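Local structure of V-type ATP synthase alpha chain (Nanoarchaeum equitans Kin4-M, 5BN3) at residues L194-T202 against F211-A219; K238-G249 against L276-T286. The protein belongs to the ATP synthase alpha/beta family and binds adenosine-5'-diphosphate at the P-loop of its nucleotide-binding domain. All blocks are in the same frame, centred on the assembly; numbering follows the deposited sequence.

Contact 1: L194-T202 against F211-A219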
loop_
_atom_site.group_PDB
_atom_site.type_symbol
_atom_site.label_atom_id
_atom_site.label_comp_id
_atom_site.label_asym_id
_atom_site.label_seq_id
_atom_site.Cartn_x
_atom_site.Cartn_y
_atom_site.Cartn_z
ATOM N N LEU A 194 36.500 -17.629 -17.987
ATOM C CA LEU A 194 37.250 -18.621 -17.226
ATOM C C LEU A 194 36.553 -18.907 -15.903
ATOM O O LEU A 194 35.721 -18.120 -15.448
ATOM C CB LEU A 194 38.680 -18.140 -16.965
ATOM C CG LEU A 194 39.594 -17.923 -18.173
ATOM C CD1 LEU A 194 40.986 -17.483 -17.733
ATOM C CD2 LEU A 194 39.673 -19.185 -19.008
ATOM N N ASP A 195 36.888 -20.038 -15.290
ATOM C CA ASP A 195 36.355 -20.368 -13.977
ATOM C C ASP A 195 36.963 -19.456 -12.927
ATOM O O ASP A 195 38.069 -18.940 -13.108
ATOM C CB ASP A 195 36.659 -21.825 -13.623
ATOM C CG ASP A 195 35.918 -22.806 -14.509
ATOM O OD1 ASP A 195 34.892 -22.415 -15.105
ATOM O OD2 ASP A 195 36.361 -23.971 -14.603
ATOM N N TYR A 196 36.238 -19.252 -11.833
ATOM C CA TYR A 196 36.806 -18.558 -10.688
ATOM C C TYR A 196 37.990 -19.365 -10.178
ATOM O O TYR A 196 38.076 -20.573 -10.406
ATOM C CB TYR A 196 35.756 -18.361 -9.600
ATOM C CG TYR A 196 34.681 -17.382 -9.999
ATOM C CD1 TYR A 196 35.006 -16.199 -10.646
ATOM C CD2 TYR A 196 33.344 -17.647 -9.747
ATOM C CE1 TYR A 196 34.030 -15.298 -11.019
ATOM C CE2 TYR A 196 32.360 -16.752 -10.118
ATOM C CZ TYR A 196 32.711 -15.580 -10.755
ATOM O OH TYR A 196 31.742 -14.680 -11.130
ATOM N N ASN A 197 38.898 -18.694 -9.487
ATOM C CA ASN A 197 40.230 -19.226 -9.276
ATOM C C ASN A 197 40.761 -18.835 -7.911
ATOM O O ASN A 197 41.390 -19.629 -7.209
ATOM C CB ASN A 197 41.135 -18.635 -10.360
ATOM C CG ASN A 197 42.545 -19.164 -10.304
ATOM O OD1 ASN A 197 42.796 -20.251 -9.784
ATOM N ND2 ASN A 197 43.480 -18.402 -10.856
ATOM N N TYR A 198 40.469 -17.597 -7.537
ATOM C CA TYR A 198 41.201 -16.917 -6.489
ATOM C C TYR A 198 40.284 -15.899 -5.824
ATOM O O TYR A 198 39.525 -15.208 -6.506
ATOM C CB TYR A 198 42.379 -16.203 -7.142
ATOM C CG TYR A 198 43.535 -15.887 -6.234
ATOM C CD1 TYR A 198 44.557 -16.805 -6.038
ATOM C CD2 TYR A 198 43.625 -14.659 -5.599
ATOM C CE1 TYR A 198 45.628 -16.512 -5.219
ATOM C CE2 TYR A 198 44.690 -14.356 -4.780
ATOM C CZ TYR A 198 45.689 -15.286 -4.593
ATOM O OH TYR A 198 46.751 -14.983 -3.775
ATOM N N PRO A 199 40.350 -15.800 -4.490
ATOM C CA PRO A 199 39.463 -14.873 -3.780
ATOM C C PRO A 199 39.806 -13.414 -4.061
ATOM O O PRO A 199 40.962 -13.098 -4.346
ATOM C CB PRO A 199 39.726 -15.197 -2.305
ATOM C CG PRO A 199 41.102 -15.780 -2.285
ATOM C CD PRO A 199 41.231 -16.545 -3.572
ATOM N N PHE A 200 38.801 -12.547 -3.994
ATOM C CA PHE A 200 39.010 -11.111 -4.086
ATOM C C PHE A 200 39.298 -10.586 -2.681
ATOM O O PHE A 200 38.386 -10.450 -1.863
ATOM C CB PHE A 200 37.764 -10.441 -4.673
ATOM C CG PHE A 200 37.857 -8.943 -4.766
ATOM C CD1 PHE A 200 38.795 -8.341 -5.590
ATOM C CD2 PHE A 200 36.983 -8.136 -4.049
ATOM C CE1 PHE A 200 38.874 -6.962 -5.686
ATOM C CE2 PHE A 200 37.055 -6.755 -4.140
ATOM C CZ PHE A 200 38.002 -6.167 -4.959
ATOM N N ILE A 201 40.570 -10.318 -2.394
ATOM C CA ILE A 201 40.974 -9.857 -1.067
ATOM C C ILE A 201 40.843 -8.339 -0.953
ATOM O O ILE A 201 41.529 -7.595 -1.655
ATOM C CB ILE A 201 42.417 -10.281 -0.728
ATOM C CG1 ILE A 201 42.588 -11.794 -0.905
ATOM C CG2 ILE A 201 42.776 -9.857 0.689
ATOM C CD1 ILE A 201 41.713 -12.626 0.012
ATOM N N THR A 202 39.970 -7.891 -0.054
ATOM C CA THR A 202 39.625 -6.477 0.069
ATOM C C THR A 202 40.466 -5.741 1.104
ATOM O O THR A 202 40.705 -4.540 0.980
ATOM C CB THR A 202 38.136 -6.295 0.431
ATOM O OG1 THR A 202 37.883 -6.844 1.731
ATOM C CG2 THR A 202 37.254 -6.989 -0.586
ATOM N N PHE A 211 32.047 -13.245 3.897
ATOM C CA PHE A 211 31.310 -13.247 2.630
ATOM C C PHE A 211 32.165 -12.897 1.409
ATOM O O PHE A 211 31.818 -11.989 0.652
ATOM C CB PHE A 211 30.119 -12.283 2.721
ATOM C CG PHE A 211 29.270 -12.481 3.950
ATOM C CD1 PHE A 211 28.334 -13.502 4.003
ATOM C CD2 PHE A 211 29.408 -11.646 5.051
ATOM C CE1 PHE A 211 27.551 -13.690 5.132
ATOM C CE2 PHE A 211 28.629 -11.828 6.182
ATOM C CZ PHE A 211 27.699 -12.852 6.220
ATOM N N PRO A 212 33.263 -13.641 1.185
ATOM C CA PRO A 212 34.160 -13.245 0.096
ATOM C C PRO A 212 33.608 -13.589 -1.281
ATOM O O PRO A 212 32.824 -14.530 -1.413
ATOM C CB PRO A 212 35.413 -14.083 0.363
ATOM C CG PRO A 212 34.887 -15.324 0.998
ATOM C CD PRO A 212 33.717 -14.880 1.847
ATOM N N ILE A 213 34.007 -12.820 -2.289
ATOM C CA ILE A 213 33.751 -13.187 -3.675
ATOM C C ILE A 213 35.075 -13.521 -4.348
ATOM O O ILE A 213 36.146 -13.250 -3.800
ATOM C CB ILE A 213 33.064 -12.053 -4.465
ATOM C CG1 ILE A 213 33.920 -10.786 -4.463
ATOM C CG2 ILE A 213 31.705 -11.758 -3.893
ATOM C CD1 ILE A 213 33.316 -9.648 -5.280
ATOM N N ALA A 214 35.004 -14.097 -5.539
ATOM C CA ALA A 214 36.214 -14.405 -6.292
ATOM C C ALA A 214 36.604 -13.220 -7.167
ATOM O O ALA A 214 35.771 -12.349 -7.443
ATOM C CB ALA A 214 36.002 -15.636 -7.142
ATOM N N LYS A 215 37.864 -13.185 -7.598
ATOM C CA LYS A 215 38.300 -12.194 -8.578
ATOM C C LYS A 215 37.505 -12.383 -9.859
ATOM O O LYS A 215 37.461 -13.484 -10.414
ATOM C CB LYS A 215 39.793 -12.338 -8.890
ATOM C CG LYS A 215 40.723 -11.637 -7.916
ATOM C CD LYS A 215 42.071 -11.358 -8.572
ATOM C CE LYS A 215 43.046 -10.718 -7.603
ATOM N NZ LYS A 215 42.485 -9.494 -6.971
ATOM N N GLY A 216 36.881 -11.310 -10.327
ATOM C CA GLY A 216 36.030 -11.386 -11.498
ATOM C C GLY A 216 34.576 -11.561 -11.108
ATOM O O GLY A 216 33.700 -11.634 -11.967
ATOM N N GLY A 217 34.318 -11.631 -9.805
ATOM C CA GLY A 217 32.957 -11.756 -9.315
ATOM C C GLY A 217 32.262 -10.411 -9.196
ATOM O O GLY A 217 32.765 -9.394 -9.673
ATOM N N SER A 218 31.093 -10.407 -8.567
ATOM C CA SER A 218 30.355 -9.172 -8.345
ATOM C C SER A 218 29.589 -9.235 -7.032
ATOM O O SER A 218 29.238 -10.318 -6.565
ATOM C CB SER A 218 29.398 -8.896 -9.507
ATOM O OG SER A 218 28.530 -9.992 -9.726
ATOM N N ALA A 219 29.335 -8.069 -6.444
ATOM C CA ALA A 219 28.595 -7.983 -5.190
ATOM C C ALA A 219 27.736 -6.731 -5.149
ATOM O O ALA A 219 28.068 -5.719 -5.770
ATOM C CB ALA A 219 29.546 -7.997 -4.007
HETATM O O HOH W 1 31.170 -11.832 -12.395
HETATM O O HOH W 2 38.963 -15.938 -9.610
HETATM O O HOH W 3 42.586 -10.605 -4.455
HETATM O O HOH W 4 35.697 -10.516 -1.287
#
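K215 N donates to Y198 O at 2.8 Å, with a nearly straight N-H...O angle of 172°. F200 N makes a matching bond to I213 O, also 2.8 Å. The two bonds lie on either side of P199 and A214, which form a single beta bridge. A214 also begins a type II beta turn that ends at G217, closed by G217 N on A214 O. Y196 lies along this turn. Its CG meets A214 CB at 3.6 Å, and its OH comes to 3.6 Å from G217 CA. Water 1 joins Y196 OH to G216 O. Water 2 accepts from Y198 N and donates to K215 O. The contact ties the loop before helix 205-210 to the lead-in to strand 218-222, in the nucleotide-binding domain. Helix 427-437 packs on P199 through V430 and Y433. F200 and I213 lie side by side and point the same way. F200 CG is anti to the backbone N (chi1 178°). I213 CG1 sits between its backbone N and carbonyl carbon (chi1 59°), where it meets F200 CB at 3.9 Å and also CD2. K215 crosses F200 at about a right angle. Its chain bends at the last torsion, and NZ reaches the edge of the ring, 4.1 Å from F200 CD1. NZ also donates to water 3, which links P199 O and I201 N. The K215 NZ to D241 O approach is too short to be taken as a sound bond.

Contact 2: K238-G249 against L276-T286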
loop_
_atom_site.group_PDB
_atom_site.type_symbol
_atom_site.label_atom_id
_atom_site.label_comp_id
_atom_site.label_asym_id
_atom_site.label_seq_id
_atom_site.Cartn_x
_atom_site.Cartn_y
_atom_site.Cartn_z
ATOM N N LYS A 238 40.714 1.485 -1.606
ATOM C CA LYS A 238 42.015 1.719 -0.976
ATOM C C LYS A 238 42.900 0.482 -0.938
ATOM O O LYS A 238 44.025 0.499 -1.434
ATOM C CB LYS A 238 41.833 2.196 0.469
ATOM C CG LYS A 238 41.576 3.678 0.659
ATOM C CD LYS A 238 41.611 4.015 2.148
ATOM C CE LYS A 238 40.812 5.264 2.468
ATOM N NZ LYS A 238 40.701 5.470 3.939
ATOM N N TRP A 239 42.392 -0.586 -0.330
ATOM C CA TRP A 239 43.241 -1.718 0.043
ATOM C C TRP A 239 43.062 -2.997 -0.772
ATOM O O TRP A 239 43.731 -3.993 -0.502
ATOM C CB TRP A 239 43.049 -2.056 1.527
ATOM C CG TRP A 239 43.156 -0.883 2.465
ATOM C CD1 TRP A 239 42.254 -0.518 3.426
ATOM C CD2 TRP A 239 44.226 0.070 2.539
ATOM N NE1 TRP A 239 42.695 0.599 4.090
ATOM C CE2 TRP A 239 43.903 0.981 3.565
ATOM C CE3 TRP A 239 45.424 0.240 1.840
ATOM C CZ2 TRP A 239 44.737 2.049 3.906
ATOM C CZ3 TRP A 239 46.246 1.297 2.177
ATOM C CH2 TRP A 239 45.901 2.187 3.200
ATOM N N ALA A 240 42.163 -2.990 -1.752
ATOM C CA ALA A 240 41.907 -4.207 -2.525
ATOM C C ALA A 240 43.151 -4.714 -3.245
ATOM O O ALA A 240 43.943 -3.933 -3.778
ATOM C CB ALA A 240 40.784 -3.999 -3.521
ATOM N N ASP A 241 43.312 -6.033 -3.246
ATOM C CA ASP A 241 44.380 -6.677 -3.990
ATOM C C ASP A 241 43.997 -6.619 -5.467
ATOM O O ASP A 241 43.252 -7.467 -5.963
ATOM C CB ASP A 241 44.537 -8.120 -3.514
ATOM C CG ASP A 241 45.823 -8.764 -3.994
ATOM O OD1 ASP A 241 46.698 -8.044 -4.519
ATOM O OD2 ASP A 241 45.959 -9.995 -3.835
ATOM N N SER A 242 44.494 -5.599 -6.161
ATOM C CA SER A 242 44.084 -5.329 -7.537
ATOM C C SER A 242 45.131 -4.498 -8.271
ATOM O O SER A 242 45.833 -3.694 -7.656
ATOM C CB SER A 242 42.738 -4.594 -7.542
ATOM O OG SER A 242 42.241 -4.428 -8.859
ATOM N N ASP A 243 45.231 -4.693 -9.584
ATOM C CA ASP A 243 46.146 -3.903 -10.403
ATOM C C ASP A 243 45.580 -2.508 -10.647
ATOM O O ASP A 243 46.296 -1.508 -10.570
ATOM C CB ASP A 243 46.395 -4.592 -11.748
ATOM C CG ASP A 243 47.093 -5.928 -11.601
ATOM O OD1 ASP A 243 48.068 -6.011 -10.823
ATOM O OD2 ASP A 243 46.662 -6.898 -12.261
ATOM N N ILE A 244 44.283 -2.457 -10.938
ATOM C CA ILE A 244 43.610 -1.207 -11.269
ATOM C C ILE A 244 42.321 -1.061 -10.458
ATOM O O ILE A 244 41.582 -2.031 -10.278
ATOM C CB ILE A 244 43.276 -1.142 -12.780
ATOM C CG1 ILE A 244 44.561 -1.153 -13.611
ATOM C CG2 ILE A 244 42.462 0.100 -13.107
ATOM C CD1 ILE A 244 45.430 0.067 -13.393
ATOM N N VAL A 245 42.069 0.146 -9.957
ATOM C CA VAL A 245 40.826 0.452 -9.256
ATOM C C VAL A 245 40.093 1.582 -9.971
ATOM O O VAL A 245 40.669 2.640 -10.232
ATOM C CB VAL A 245 41.089 0.865 -7.795
ATOM C CG1 VAL A 245 39.802 1.329 -7.129
ATOM C CG2 VAL A 245 41.692 -0.284 -7.021
ATOM N N ILE A 246 38.826 1.354 -10.297
ATOM C CA ILE A 246 37.998 2.396 -10.892
ATOM C C ILE A 246 36.837 2.731 -9.967
ATOM O O ILE A 246 35.980 1.886 -9.704
ATOM C CB ILE A 246 37.459 1.960 -12.259
ATOM C CG1 ILE A 246 38.628 1.710 -13.211
ATOM C CG2 ILE A 246 36.525 3.015 -12.833
ATOM C CD1 ILE A 246 38.259 0.907 -14.416
ATOM N N TYR A 247 36.817 3.961 -9.462
ATOM C CA TYR A 247 35.735 4.398 -8.589
ATOM C C TYR A 247 34.763 5.285 -9.358
ATOM O O TYR A 247 35.131 6.367 -9.820
ATOM C CB TYR A 247 36.279 5.149 -7.369
ATOM C CG TYR A 247 35.280 5.250 -6.239
ATOM C CD1 TYR A 247 34.326 6.255 -6.217
ATOM C CD2 TYR A 247 35.292 4.335 -5.197
ATOM C CE1 TYR A 247 33.409 6.344 -5.188
ATOM C CE2 TYR A 247 34.381 4.418 -4.164
ATOM C CZ TYR A 247 33.443 5.424 -4.165
ATOM O OH TYR A 247 32.532 5.508 -3.137
ATOM N N ILE A 248 33.526 4.821 -9.495
ATOM C CA ILE A 248 32.497 5.604 -10.165
ATOM C C ILE A 248 31.579 6.277 -9.152
ATOM O O ILE A 248 30.790 5.613 -8.473
ATOM C CB ILE A 248 31.641 4.736 -11.110
ATOM C CG1 ILE A 248 32.535 3.859 -11.991
ATOM C CG2 ILE A 248 30.744 5.613 -11.967
ATOM C CD1 ILE A 248 31.763 2.970 -12.950
ATOM N N GLY A 249 31.689 7.597 -9.048
ATOM C CA GLY A 249 30.756 8.371 -8.253
ATOM C C GLY A 249 29.538 8.695 -9.093
ATOM O O GLY A 249 29.518 9.696 -9.812
ATOM N N LEU A 276 48.495 5.097 -3.714
ATOM C CA LEU A 276 47.263 4.507 -4.230
ATOM C C LEU A 276 46.732 5.189 -5.485
ATOM O O LEU A 276 46.142 4.540 -6.348
ATOM C CB LEU A 276 46.176 4.516 -3.152
ATOM C CG LEU A 276 46.433 3.691 -1.891
ATOM C CD1 LEU A 276 45.212 3.700 -0.986
ATOM C CD2 LEU A 276 46.794 2.275 -2.264
ATOM N N MET A 277 46.941 6.496 -5.583
ATOM C CA MET A 277 46.394 7.275 -6.690
ATOM C C MET A 277 46.863 6.785 -8.064
ATOM O O MET A 277 46.117 6.854 -9.038
ATOM C CB MET A 277 46.732 8.757 -6.507
ATOM C CG MET A 277 45.756 9.696 -7.186
ATOM S SD MET A 277 44.099 9.576 -6.481
ATOM C CE MET A 277 43.110 9.541 -7.974
ATOM N N TYR A 278 48.086 6.271 -8.138
ATOM C CA TYR A 278 48.663 5.876 -9.422
ATOM C C TYR A 278 48.001 4.649 -10.061
ATOM O O TYR A 278 48.208 4.384 -11.245
ATOM C CB TYR A 278 50.174 5.662 -9.294
ATOM C CG TYR A 278 50.975 6.924 -9.087
ATOM C CD1 TYR A 278 50.478 8.159 -9.477
ATOM C CD2 TYR A 278 52.236 6.878 -8.510
ATOM C CE1 TYR A 278 51.213 9.313 -9.293
ATOM C CE2 TYR A 278 52.978 8.028 -8.321
ATOM C CZ TYR A 278 52.459 9.242 -8.715
ATOM O OH TYR A 278 53.186 10.394 -8.535
ATOM N N ARG A 279 47.218 3.905 -9.281
ATOM C CA ARG A 279 46.475 2.757 -9.807
ATOM C C ARG A 279 44.981 3.057 -9.892
ATOM O O ARG A 279 44.182 2.185 -10.237
ATOM C CB ARG A 279 46.685 1.519 -8.926
ATOM C CG ARG A 279 45.907 1.553 -7.607
ATOM C CD ARG A 279 45.844 0.183 -6.945
ATOM N NE ARG A 279 45.027 0.196 -5.729
ATOM C CZ ARG A 279 44.737 -0.883 -5.008
ATOM N NH1 ARG A 279 45.192 -2.071 -5.378
ATOM N NH2 ARG A 279 43.988 -0.776 -3.922
ATOM N N THR A 280 44.614 4.298 -9.593
ATOM C CA THR A 280 43.208 4.665 -9.455
ATOM C C THR A 280 42.707 5.590 -10.568
ATOM O O THR A 280 43.397 6.529 -10.972
ATOM C CB THR A 280 42.966 5.330 -8.087
ATOM O OG1 THR A 280 43.452 4.470 -7.048
ATOM C CG2 THR A 280 41.484 5.594 -7.867
ATOM N N ILE A 281 41.505 5.307 -11.062
ATOM C CA ILE A 281 40.814 6.195 -11.995
ATOM C C ILE A 281 39.486 6.621 -11.378
ATOM O O ILE A 281 38.707 5.779 -10.926
ATOM C CB ILE A 281 40.542 5.501 -13.341
ATOM C CG1 ILE A 281 41.848 4.986 -13.948
ATOM C CG2 ILE A 281 39.847 6.452 -14.306
ATOM C CD1 ILE A 281 41.655 4.184 -15.214
ATOM N N LEU A 282 39.233 7.926 -11.358
ATOM C CA LEU A 282 38.010 8.460 -10.766
ATOM C C LEU A 282 37.055 8.969 -11.836
ATOM O O LEU A 282 37.438 9.763 -12.697
ATOM C CB LEU A 282 38.331 9.593 -9.787
ATOM C CG LEU A 282 39.167 9.276 -8.546
ATOM C CD1 LEU A 282 39.176 10.456 -7.585
ATOM C CD2 LEU A 282 38.641 8.039 -7.856
ATOM N N ILE A 283 35.811 8.503 -11.782
ATOM C CA ILE A 283 34.763 9.002 -12.666
ATOM C C ILE A 283 33.651 9.627 -11.831
ATOM O O ILE A 283 32.965 8.938 -11.072
ATOM C CB ILE A 283 34.204 7.882 -13.552
ATOM C CG1 ILE A 283 35.321 7.331 -14.438
ATOM C CG2 ILE A 283 33.061 8.396 -14.410
ATOM C CD1 ILE A 283 35.007 6.010 -15.057
ATOM N N ALA A 284 33.481 10.938 -11.972
ATOM C CA ALA A 284 32.568 11.684 -11.114
ATOM C C ALA A 284 31.438 12.349 -11.884
ATOM O O ALA A 284 31.674 13.260 -12.678
ATOM C CB ALA A 284 33.330 12.730 -10.318
ATOM N N ASN A 285 30.215 11.894 -11.641
ATOM C CA ASN A 285 29.036 12.633 -12.064
ATOM C C ASN A 285 28.144 12.828 -10.846
ATOM O O ASN A 285 27.299 11.986 -10.540
ATOM C CB ASN A 285 28.285 11.909 -13.180
ATOM C CG ASN A 285 27.397 12.843 -13.981
ATOM O OD1 ASN A 285 27.871 13.567 -14.856
ATOM N ND2 ASN A 285 26.102 12.833 -13.683
ATOM N N THR A 286 28.355 13.942 -10.152
ATOM C CA THR A 286 27.705 14.202 -8.872
ATOM C C THR A 286 26.194 14.356 -8.995
ATOM O O THR A 286 25.658 14.472 -10.097
ATOM C CB THR A 286 28.300 15.442 -8.182
ATOM O OG1 THR A 286 28.066 16.601 -8.992
ATOM C CG2 THR A 286 29.792 15.265 -7.984
#
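Six backbone hydrogen bonds join V245-G249 to R279-N285 in parallel register. They run from V245 N on R279 O (2.9 Å, N-H...O angle 176°) to N285 N on G249 O. CA-H...O contacts run beside them, such as T280 CA to V245 O at 3.3 Å. The strand axes are 4.8 Å apart and 8° from parallel. The strands belong to a beta-alpha-beta unit, with helix 254-263 between them in sequence, in the P-loop NTPase-type core. Other polar bonds centre on R279. Its CG stands between the backbone N and the carbonyl carbon (chi1 75°), and the extended chain carries the guanidinium to the turn after helix 229-239. NH1 donates to A240 O at 2.8 Å, with that oxygen close to the guanidinium plane, and to S242 O at 2.9 Å, tilted from that plane. NH2 bonds to A237 O near the helix end and weakly to A240 O. These carbonyls probably suit the positive charge. V245 CG2 lies over one face of the guanidinium, 3.6 Å from R279 NE. Apolar side chains also meet. The L276 methyls CD1 and CD2 both lie 3.4 Å from K238 O, and CD1 also touches K238 CB and W239 CZ3. I246 CG2 touches I283 CD1 on the sheet face that also bears I281, toward helix 293-309. On the other face Y247 CB meets L282 CD2 at 3.8 Å.

In the fold
The centres of contacts 1 and 2 lie 18 Å apart, yet their edges touch. I201 O and D241 N, 2.9 Å apart, probably form a hydrogen bond, and F200 CZ packs on A240 CB at 3.8 Å. Contact 1 leads into strand 218-222, and contact 2 starts at the end of helix 229-239. Part of the ADP pocket, P224-V231, lies between them in sequence; Y414 and Q491-F494 complete it. Both contacts reach the same sheet. Contact 1 adjoins the magnesium site of V315, S372 and T374: T374 OG1 bonds to G216 N, K215 packs on S372, and the K215 side chain is about 4 Å from a magnesium ion. In contact 2 the S242 side chain is about 5 Å from a magnesium ion.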